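Long-range contacts in ribonuclease P protein component 3 (Thermococcus kodakarensis KOD1, PDB 3WYZ), which is predicted to serve as a protein subunit of ribonuclease P, the RNA-based enzyme that cleaves the 5' ends of precursor tRNAs to give mature tRNA: residues P113-H124 and F158-Y169; K73-K81 and R100-D108. All blocks are in the same frame, centred on the assembly; numbering follows the deposited sequence.

Contact 1. Residues P113-H124 and F158-Y169; sequences PWFGRKDPGFDH and FMMKTWQLVKKY
From P120 against F158 to H124 against L165, the irregular chain 113-124 runs along one side of the helical segment 158-169, its backbone nearest at P120 and F158, whose CA atoms lie 4.5 Å apart. In this TIM-barrel-like fold the loop after strand 109-111 thus packs on outer helix 149-168, through aromatic and aliphatic side chains. F158 lays one ring face over the backbone of D119, and its CZ comes 3.3 Å from K118 C, while its CB meets W114 CB. Without this ring, as with an alanine here, the backbone of D119 is likely to lose its apolar cover and a gap to open beside P120. W114 has its CG between backbone N and carbonyl carbon (chi1 55°), which turns the indole to the helix; M159 CG sits over the six-membered ring, 3.8 Å from its centroid, and M159 CE reaches W114 CZ2. T162 OG1 spends its hydrogen on F158 O, 3.0 Å away, from the opposite face of the carbonyl to T162 N, leaving CG2 to pack on the F122 ring. Farther along, L165 CD2 stands over the centre of the H124 imidazole, while Y169 OH meets H124 ND1 at the ring edge in a 2.9 Å hydrogen bond that either could donate. F122 and T162 continue inward to I137 of strand 136-140, L165 and Y169 touch A127 of helix 124-133, and M159 reaches I198 of helix 188-198.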
loop_
_atom_site.group_PDB
_atom_site.type_symbol
_atom_site.label_atom_id
_atom_site.label_comp_id
_atom_site.label_asym_id
_atom_site.label_seq_id
_atom_site.Cartn_x
_atom_site.Cartn_y
_atom_site.Cartn_z
ATOM N N PRO A 113 -3.784 4.971 5.784
ATOM C CA PRO A 113 -3.588 6.149 6.641
ATOM C C PRO A 113 -4.406 6.109 7.930
ATOM O O PRO A 113 -4.053 6.782 8.900
ATOM C CB PRO A 113 -4.032 7.322 5.749
ATOM C CG PRO A 113 -4.840 6.705 4.652
ATOM C CD PRO A 113 -4.279 5.336 4.447
ATOM N N TRP A 114 -5.485 5.327 7.920
ATOM C CA TRP A 114 -6.362 5.133 9.079
ATOM C C TRP A 114 -5.797 4.159 10.120
ATOM O O TRP A 114 -6.318 4.072 11.231
ATOM C CB TRP A 114 -7.740 4.613 8.620
ATOM C CG TRP A 114 -7.641 3.367 7.788
ATOM C CD1 TRP A 114 -7.544 2.077 8.236
ATOM C CD2 TRP A 114 -7.593 3.298 6.356
ATOM N NE1 TRP A 114 -7.442 1.214 7.171
ATOM C CE2 TRP A 114 -7.463 1.938 6.007
ATOM C CE3 TRP A 114 -7.647 4.257 5.338
ATOM C CZ2 TRP A 114 -7.389 1.513 4.683
ATOM C CZ3 TRP A 114 -7.568 3.833 4.019
ATOM C CH2 TRP A 114 -7.438 2.472 3.704
ATOM N N PHE A 115 -4.754 3.414 9.759
ATOM C CA PHE A 115 -4.270 2.289 10.566
ATOM C C PHE A 115 -4.033 2.661 12.034
ATOM O O PHE A 115 -3.200 3.503 12.341
ATOM C CB PHE A 115 -2.983 1.714 9.950
ATOM C CG PHE A 115 -2.453 0.499 10.658
ATOM C CD1 PHE A 115 -3.113 -0.715 10.568
ATOM C CD2 PHE A 115 -1.286 0.568 11.410
ATOM C CE1 PHE A 115 -2.623 -1.842 11.220
ATOM C CE2 PHE A 115 -0.788 -0.557 12.061
ATOM C CZ PHE A 115 -1.460 -1.764 11.968
ATOM N N GLY A 116 -4.784 2.030 12.928
ATOM C CA GLY A 116 -4.641 2.257 14.367
ATOM C C GLY A 116 -5.173 3.599 14.837
ATOM O O GLY A 116 -4.632 4.185 15.770
ATOM N N ARG A 117 -6.238 4.081 14.201
ATOM C CA ARG A 117 -6.823 5.381 14.532
ATOM C C ARG A 117 -8.324 5.275 14.760
ATOM O O ARG A 117 -8.940 4.236 14.496
ATOM C CB ARG A 117 -6.578 6.385 13.403
ATOM C CG ARG A 117 -5.121 6.614 13.038
ATOM C CD ARG A 117 -5.009 7.640 11.915
ATOM N NE ARG A 117 -5.505 8.956 12.313
ATOM C CZ ARG A 117 -4.846 9.810 13.093
ATOM N NH1 ARG A 117 -3.643 9.516 13.575
ATOM N NH2 ARG A 117 -5.394 10.976 13.392
ATOM N N LYS A 118 -8.901 6.372 15.245
ATOM C CA LYS A 118 -10.353 6.508 15.360
ATOM C C LYS A 118 -10.880 7.499 14.324
ATOM O O LYS A 118 -11.953 8.060 14.495
ATOM C CB LYS A 118 -10.747 6.935 16.780
ATOM C CG LYS A 118 -10.525 5.858 17.833
ATOM C CD LYS A 118 -9.163 5.976 18.499
ATOM C CE LYS A 118 -9.157 7.011 19.619
ATOM N NZ LYS A 118 -9.940 6.585 20.817
ATOM N N ASP A 119 -10.125 7.683 13.241
ATOM C CA ASP A 119 -10.514 8.559 12.135
ATOM C C ASP A 119 -9.728 8.182 10.858
ATOM O O ASP A 119 -8.749 7.435 10.933
ATOM C CB ASP A 119 -10.285 10.033 12.511
ATOM C CG ASP A 119 -8.816 10.367 12.731
ATOM O OD1 ASP A 119 -8.038 10.406 11.746
ATOM O OD2 ASP A 119 -8.441 10.615 13.897
ATOM N N PRO A 120 -10.154 8.696 9.686
ATOM C CA PRO A 120 -9.522 8.318 8.408
ATOM C C PRO A 120 -8.026 8.598 8.290
ATOM O O PRO A 120 -7.326 7.882 7.575
ATOM C CB PRO A 120 -10.281 9.161 7.381
ATOM C CG PRO A 120 -11.591 9.432 8.007
ATOM C CD PRO A 120 -11.347 9.542 9.478
ATOM N N GLY A 121 -7.546 9.631 8.972
ATOM C CA GLY A 121 -6.148 10.039 8.860
ATOM C C GLY A 121 -5.861 10.628 7.496
ATOM O O GLY A 121 -4.734 10.592 7.006
ATOM N N PHE A 122 -6.897 11.197 6.894
ATOM C CA PHE A 122 -6.849 11.657 5.514
ATOM C C PHE A 122 -7.952 12.697 5.360
ATOM O O PHE A 122 -9.075 12.487 5.824
ATOM C CB PHE A 122 -7.080 10.471 4.573
ATOM C CG PHE A 122 -6.553 10.672 3.182
ATOM C CD1 PHE A 122 -5.193 10.610 2.931
ATOM C CD2 PHE A 122 -7.418 10.877 2.114
ATOM C CE1 PHE A 122 -4.704 10.777 1.653
ATOM C CE2 PHE A 122 -6.933 11.039 0.827
ATOM C CZ PHE A 122 -5.575 10.987 0.599
ATOM N N ASP A 123 -7.622 13.815 4.722
ATOM C CA ASP A 123 -8.535 14.946 4.595
ATOM C C ASP A 123 -8.303 15.692 3.277
ATOM O O ASP A 123 -7.431 15.315 2.491
ATOM C CB ASP A 123 -8.359 15.891 5.794
ATOM C CG ASP A 123 -6.910 16.343 5.993
ATOM O OD1 ASP A 123 -6.060 16.110 5.102
ATOM O OD2 ASP A 123 -6.622 16.942 7.055
ATOM N N HIS A 124 -9.093 16.737 3.039
ATOM C CA HIS A 124 -8.943 17.574 1.845
ATOM C C HIS A 124 -7.496 18.006 1.609
ATOM O O HIS A 124 -7.038 18.018 0.462
ATOM C CB HIS A 124 -9.842 18.813 1.938
ATOM C CG HIS A 124 -11.304 18.514 1.788
ATOM N ND1 HIS A 124 -11.922 18.409 0.559
ATOM C CD2 HIS A 124 -12.271 18.305 2.713
ATOM C CE1 HIS A 124 -13.206 18.145 0.733
ATOM N NE2 HIS A 124 -13.443 18.077 2.031
ATOM N N PHE A 158 -13.783 4.386 7.732
ATOM C CA PHE A 158 -12.581 5.161 7.423
ATOM C C PHE A 158 -12.158 4.967 5.978
ATOM O O PHE A 158 -11.727 5.913 5.320
ATOM C CB PHE A 158 -11.407 4.788 8.347
ATOM C CG PHE A 158 -11.715 4.907 9.819
ATOM C CD1 PHE A 158 -12.597 5.868 10.298
ATOM C CD2 PHE A 158 -11.103 4.057 10.728
ATOM C CE1 PHE A 158 -12.867 5.971 11.654
ATOM C CE2 PHE A 158 -11.369 4.149 12.079
ATOM C CZ PHE A 158 -12.249 5.106 12.546
ATOM N N MET A 159 -12.268 3.733 5.499
ATOM C CA MET A 159 -11.962 3.414 4.112
ATOM C C MET A 159 -12.928 4.098 3.148
ATOM O O MET A 159 -12.519 4.535 2.076
ATOM C CB MET A 159 -12.001 1.910 3.889
ATOM C CG MET A 159 -10.833 1.174 4.515
ATOM S SD MET A 159 -10.905 -0.589 4.173
ATOM C CE MET A 159 -9.467 -1.168 5.061
ATOM N N MET A 160 -14.200 4.185 3.533
ATOM C CA MET A 160 -15.199 4.921 2.760
ATOM C C MET A 160 -14.870 6.411 2.681
ATOM O O MET A 160 -14.965 6.997 1.610
ATOM C CB MET A 160 -16.599 4.728 3.349
ATOM C CG MET A 160 -17.168 3.332 3.143
ATOM S SD MET A 160 -18.695 3.062 4.065
ATOM C CE MET A 160 -18.830 1.273 4.035
ATOM N N LYS A 161 -14.488 7.016 3.805
ATOM C CA LYS A 161 -14.133 8.444 3.832
ATOM C C LYS A 161 -12.902 8.725 2.968
ATOM O O LYS A 161 -12.869 9.702 2.219
ATOM C CB LYS A 161 -13.870 8.940 5.264
ATOM C CG LYS A 161 -15.081 8.910 6.192
ATOM C CD LYS A 161 -15.056 10.059 7.197
ATOM C CE LYS A 161 -15.915 9.776 8.427
ATOM N NZ LYS A 161 -16.303 11.025 9.152
ATOM N N THR A 162 -11.894 7.866 3.083
ATOM C CA THR A 162 -10.674 8.002 2.308
ATOM C C THR A 162 -10.933 7.790 0.815
ATOM O O THR A 162 -10.382 8.506 -0.021
ATOM C CB THR A 162 -9.599 7.015 2.789
ATOM O OG1 THR A 162 -9.328 7.240 4.180
ATOM C CG2 THR A 162 -8.326 7.184 2.008
ATOM N N TRP A 163 -11.762 6.810 0.477
ATOM C CA TRP A 163 -12.103 6.567 -0.925
ATOM C C TRP A 163 -12.777 7.791 -1.553
ATOM O O TRP A 163 -12.419 8.196 -2.647
ATOM C CB TRP A 163 -13.002 5.336 -1.074
ATOM C CG TRP A 163 -13.743 5.298 -2.384
ATOM C CD1 TRP A 163 -15.088 5.308 -2.557
ATOM C CD2 TRP A 163 -13.168 5.279 -3.700
ATOM N NE1 TRP A 163 -15.398 5.283 -3.899
ATOM C CE2 TRP A 163 -14.237 5.272 -4.622
ATOM C CE3 TRP A 163 -11.855 5.280 -4.184
ATOM C CZ2 TRP A 163 -14.038 5.246 -6.007
ATOM C CZ3 TRP A 163 -11.654 5.257 -5.567
ATOM C CH2 TRP A 163 -12.748 5.246 -6.462
ATOM N N GLN A 164 -13.744 8.377 -0.854
ATOM C CA GLN A 164 -14.492 9.528 -1.366
ATOM C C GLN A 164 -13.569 10.711 -1.658
ATOM O O GLN A 164 -13.771 11.444 -2.614
ATOM C CB GLN A 164 -15.575 9.952 -0.366
ATOM C CG GLN A 164 -16.728 8.962 -0.225
ATOM C CD GLN A 164 -17.598 9.235 0.996
ATOM O OE1 GLN A 164 -17.931 10.379 1.288
ATOM N NE2 GLN A 164 -17.973 8.181 1.708
ATOM N N LEU A 165 -12.562 10.891 -0.801
ATOM C CA LEU A 165 -11.545 11.932 -0.978
ATOM C C LEU A 165 -10.603 11.587 -2.129
ATOM O O LEU A 165 -10.378 12.407 -3.010
ATOM C CB LEU A 165 -10.731 12.123 0.310
ATOM C CG LEU A 165 -11.436 12.903 1.420
ATOM C CD1 LEU A 165 -10.728 12.719 2.758
ATOM C CD2 LEU A 165 -11.527 14.375 1.057
ATOM N N VAL A 166 -10.056 10.373 -2.098
ATOM C CA VAL A 166 -9.219 9.841 -3.173
ATOM C C VAL A 166 -9.890 10.013 -4.538
ATOM O O VAL A 166 -9.256 10.450 -5.504
ATOM C CB VAL A 166 -8.907 8.340 -2.935
ATOM C CG1 VAL A 166 -8.479 7.639 -4.214
ATOM C CG2 VAL A 166 -7.841 8.166 -1.856
ATOM N N LYS A 167 -11.167 9.662 -4.610
ATOM C CA LYS A 167 -11.915 9.737 -5.854
ATOM C C LYS A 167 -12.094 11.179 -6.335
ATOM O O LYS A 167 -11.932 11.463 -7.531
ATOM C CB LYS A 167 -13.270 9.055 -5.691
ATOM C CG LYS A 167 -14.006 8.809 -6.998
ATOM C CD LYS A 167 -15.295 9.603 -7.068
ATOM C CE LYS A 167 -16.227 9.071 -8.147
ATOM N NZ LYS A 167 -17.648 9.431 -7.867
ATOM N N LYS A 168 -12.411 12.081 -5.404
ATOM C CA LYS A 168 -12.642 13.486 -5.732
ATOM C C LYS A 168 -11.364 14.181 -6.202
ATOM O O LYS A 168 -11.380 14.927 -7.173
ATOM C CB LYS A 168 -13.211 14.235 -4.524
ATOM C CG LYS A 168 -13.827 15.585 -4.876
ATOM C CD LYS A 168 -14.228 16.363 -3.639
ATOM C CE LYS A 168 -15.478 15.797 -2.980
ATOM N NZ LYS A 168 -15.507 16.103 -1.519
ATOM N N TYR A 169 -10.259 13.926 -5.508
ATOM C CA TYR A 169 -8.980 14.550 -5.836
ATOM C C TYR A 169 -8.178 13.776 -6.890
ATOM O O TYR A 169 -7.058 14.152 -7.217
ATOM C CB TYR A 169 -8.157 14.741 -4.560
ATOM C CG TYR A 169 -8.643 15.897 -3.723
ATOM C CD1 TYR A 169 -9.633 15.721 -2.763
ATOM C CD2 TYR A 169 -8.125 17.178 -3.907
ATOM C CE1 TYR A 169 -10.088 16.784 -2.002
ATOM C CE2 TYR A 169 -8.579 18.246 -3.152
ATOM C CZ TYR A 169 -9.554 18.042 -2.202
ATOM O OH TYR A 169 -9.998 19.097 -1.449
#

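Contact 2. Residues K73-K81 and R100-D108; sequences KPSLIREVK and RMAIESGVD
P74, I77 and M101 form the close-packed centre of a contact between successive helices of the TIM-barrel-like fold, 74-83 and 96-104, joined through strand 88-92. The short axes run nearly parallel, at 24° and 9.2 Å apart, as expected of neighbouring helices on the outside of a parallel barrel. M101 reaches across between the helices: with CG anti to its own nitrogen (chi1 -172°) and a bend at chi2, CG packs on P74 CB at 3.7 Å and faces I77 CB, while the methyl end turns outward. I77 CG2 fits against S105, touching both CB and OG. The S105 hydroxyl is held by the last turn of the preceding helix, donating to M101 O, a carbonyl that also takes the S105 backbone N-H.

Toward solvent the packing gives way to long polar chains. R78 lies across M101 at about a right angle, so that the thioether methyl M101 CE sits over one face of the guanidinium, offset toward its rim. K81, bent at chi2 and chi4, lays its aliphatic part along the end of the other helix, where G106 has positive phi in a Schellman motif. The charged tip stays apart from D108, whose OD2 instead accepts from the backbone of L89. At this outer end K81 CE comes 3.1 Å from G106 O, whereas K81 NZ remains 4.1 Å from the same oxygen.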
loop_
_atom_site.group_PDB
_atom_site.type_symbol
_atom_site.label_atom_id
_atom_site.label_comp_id
_atom_site.label_asym_id
_atom_site.label_seq_id
_atom_site.Cartn_x
_atom_site.Cartn_y
_atom_site.Cartn_z
ATOM N N LYS A 73 9.301 8.999 12.860
ATOM C CA LYS A 73 10.265 10.068 12.617
ATOM C C LYS A 73 10.222 10.481 11.149
ATOM O O LYS A 73 10.780 9.791 10.298
ATOM C CB LYS A 73 11.673 9.615 13.008
ATOM C CG LYS A 73 11.846 9.396 14.503
ATOM C CD LYS A 73 13.214 8.829 14.842
ATOM C CE LYS A 73 13.304 8.485 16.320
ATOM N NZ LYS A 73 14.668 8.037 16.713
ATOM N N PRO A 74 9.543 11.605 10.845
ATOM C CA PRO A 74 9.421 12.138 9.484
ATOM C C PRO A 74 10.738 12.258 8.711
ATOM O O PRO A 74 10.770 12.009 7.504
ATOM C CB PRO A 74 8.815 13.521 9.722
ATOM C CG PRO A 74 7.964 13.335 10.925
ATOM C CD PRO A 74 8.719 12.374 11.799
ATOM N N SER A 75 11.812 12.634 9.401
ATOM C CA SER A 75 13.124 12.822 8.769
ATOM C C SER A 75 13.664 11.563 8.077
ATOM O O SER A 75 14.449 11.660 7.135
ATOM C CB SER A 75 14.143 13.320 9.806
ATOM O OG SER A 75 14.160 12.488 10.956
ATOM N N LEU A 76 13.245 10.391 8.546
ATOM C CA LEU A 76 13.678 9.117 7.958
ATOM C C LEU A 76 13.059 8.860 6.579
ATOM O O LEU A 76 13.694 8.245 5.724
ATOM C CB LEU A 76 13.353 7.949 8.896
ATOM C CG LEU A 76 14.292 7.725 10.089
ATOM C CD1 LEU A 76 14.586 8.993 10.880
ATOM C CD2 LEU A 76 13.697 6.672 11.002
ATOM N N ILE A 77 11.830 9.335 6.372
ATOM C CA ILE A 77 11.140 9.181 5.090
ATOM C C ILE A 77 11.897 9.939 4.003
ATOM O O ILE A 77 12.087 9.418 2.902
ATOM C CB ILE A 77 9.662 9.663 5.146
ATOM C CG1 ILE A 77 8.759 8.622 5.821
ATOM C CG2 ILE A 77 9.112 9.917 3.744
ATOM C CD1 ILE A 77 9.021 8.393 7.292
ATOM N N ARG A 78 12.322 11.163 4.315
ATOM C CA ARG A 78 13.104 11.977 3.378
ATOM C C ARG A 78 14.474 11.358 3.123
ATOM O O ARG A 78 14.952 11.332 1.990
ATOM C CB ARG A 78 13.286 13.403 3.908
ATOM C CG ARG A 78 13.650 14.415 2.831
ATOM C CD ARG A 78 14.106 15.745 3.412
ATOM N NE ARG A 78 13.108 16.358 4.295
ATOM C CZ ARG A 78 13.109 16.302 5.630
ATOM N NH1 ARG A 78 14.061 15.653 6.301
ATOM N NH2 ARG A 78 12.139 16.908 6.309
ATOM N N GLU A 79 15.097 10.861 4.187
ATOM C CA GLU A 79 16.442 10.303 4.104
ATOM C C GLU A 79 16.485 9.053 3.231
ATOM O O GLU A 79 17.387 8.902 2.412
ATOM C CB GLU A 79 16.981 9.998 5.509
ATOM C CG GLU A 79 18.455 9.612 5.558
ATOM C CD GLU A 79 19.384 10.677 4.988
ATOM O OE1 GLU A 79 19.109 11.884 5.172
ATOM O OE2 GLU A 79 20.398 10.306 4.356
ATOM N N VAL A 80 15.505 8.169 3.404
ATOM C CA VAL A 80 15.410 6.946 2.600
ATOM C C VAL A 80 15.069 7.262 1.137
ATOM O O VAL A 80 15.600 6.636 0.222
ATOM C CB VAL A 80 14.373 5.966 3.191
ATOM C CG1 VAL A 80 14.165 4.767 2.275
ATOM C CG2 VAL A 80 14.809 5.496 4.572
ATOM N N LYS A 81 14.190 8.238 0.927
ATOM C CA LYS A 81 13.803 8.667 -0.417
ATOM C C LYS A 81 14.979 9.256 -1.208
ATOM O O LYS A 81 15.056 9.084 -2.427
ATOM C CB LYS A 81 12.665 9.693 -0.334
ATOM C CG LYS A 81 12.048 10.084 -1.671
ATOM C CD LYS A 81 11.258 8.935 -2.281
ATOM C CE LYS A 81 10.626 9.331 -3.606
ATOM N NZ LYS A 81 11.616 9.367 -4.718
ATOM N N ARG A 100 1.440 12.847 6.463
ATOM C CA ARG A 100 1.773 14.081 5.749
ATOM C C ARG A 100 3.153 14.017 5.099
ATOM O O ARG A 100 3.308 14.379 3.930
ATOM C CB ARG A 100 1.700 15.280 6.701
ATOM C CG ARG A 100 1.764 16.642 6.015
ATOM C CD ARG A 100 2.258 17.731 6.963
ATOM N NE ARG A 100 3.656 17.518 7.353
ATOM C CZ ARG A 100 4.347 18.298 8.186
ATOM N NH1 ARG A 100 3.789 19.372 8.742
ATOM N NH2 ARG A 100 5.614 18.001 8.464
ATOM N N MET A 101 4.149 13.556 5.852
ATOM C CA MET A 101 5.530 13.506 5.361
ATOM C C MET A 101 5.721 12.478 4.247
ATOM O O MET A 101 6.552 12.669 3.360
ATOM C CB MET A 101 6.499 13.197 6.504
ATOM C CG MET A 101 7.973 13.317 6.123
ATOM S SD MET A 101 8.426 14.967 5.542
ATOM C CE MET A 101 10.134 14.709 5.082
ATOM N N ALA A 102 4.967 11.383 4.306
ATOM C CA ALA A 102 4.977 10.392 3.234
ATOM C C ALA A 102 4.472 11.006 1.930
ATOM O O ALA A 102 5.047 10.772 0.868
ATOM C CB ALA A 102 4.128 9.196 3.617
ATOM N N ILE A 103 3.407 11.799 2.026
ATOM C CA ILE A 103 2.841 12.500 0.876
ATOM C C ILE A 103 3.809 13.561 0.367
ATOM O O ILE A 103 4.095 13.617 -0.834
ATOM C CB ILE A 103 1.499 13.196 1.220
ATOM C CG1 ILE A 103 0.420 12.170 1.618
ATOM C CG2 ILE A 103 1.021 14.063 0.054
ATOM C CD1 ILE A 103 0.075 11.159 0.548
ATOM N N GLU A 104 4.289 14.404 1.283
ATOM C CA GLU A 104 5.184 15.521 0.939
ATOM C C GLU A 104 6.458 15.063 0.224
ATOM O O GLU A 104 6.911 15.707 -0.722
ATOM C CB GLU A 104 5.546 16.335 2.194
ATOM C CG GLU A 104 4.422 17.239 2.691
ATOM C CD GLU A 104 4.724 17.927 4.021
ATOM O OE1 GLU A 104 5.520 17.392 4.830
ATOM O OE2 GLU A 104 4.144 19.008 4.268
ATOM N N SER A 105 7.010 13.934 0.660
ATOM C CA SER A 105 8.252 13.407 0.102
ATOM C C SER A 105 8.115 12.689 -1.251
ATOM O O SER A 105 9.117 12.267 -1.820
ATOM C CB SER A 105 8.904 12.468 1.111
ATOM O OG SER A 105 9.131 13.156 2.325
ATOM N N GLY A 106 6.895 12.554 -1.768
ATOM C CA GLY A 106 6.684 11.935 -3.079
ATOM C C GLY A 106 6.969 10.443 -3.065
ATOM O O GLY A 106 7.589 9.900 -3.977
ATOM N N VAL A 107 6.508 9.782 -2.015
ATOM C CA VAL A 107 6.694 8.349 -1.858
ATOM C C VAL A 107 5.736 7.610 -2.807
ATOM O O VAL A 107 4.728 8.176 -3.244
ATOM C CB VAL A 107 6.471 7.947 -0.374
ATOM C CG1 VAL A 107 5.020 7.580 -0.083
ATOM C CG2 VAL A 107 7.392 6.824 0.016
ATOM N N ASP A 108 6.057 6.360 -3.138
ATOM C CA ASP A 108 5.240 5.583 -4.084
ATOM C C ASP A 108 3.821 5.371 -3.560
ATOM O O ASP A 108 2.854 5.524 -4.301
ATOM C CB ASP A 108 5.889 4.227 -4.393
ATOM C CG ASP A 108 7.177 4.364 -5.197
ATOM O OD1 ASP A 108 7.108 4.850 -6.348
ATOM O OD2 ASP A 108 8.258 3.992 -4.677
#

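In the fold
Along the chain the two contacts come in series: contact 2 closes before contact 1 opens, and only strand 109-111 and its short connections separate them. Their centres lie 19 Å apart and their nearest atoms about 5 Å, without touching. Both pack around the same parallel seven-stranded sheet, whose strands follow one another in chain order. Contact 2 joins two successive outer helices beside strand 88-92; contact 1 reaches past helix 124-133 and strand 136-140, tying the loop after strand 109-111 to helix 149-168. Helix 124-133 begins at H124 in contact 1 and also packs on R100 and I103 of segment 100-108. The outer layer of this TIM-barrel-like subunit is thus tied at two ranges.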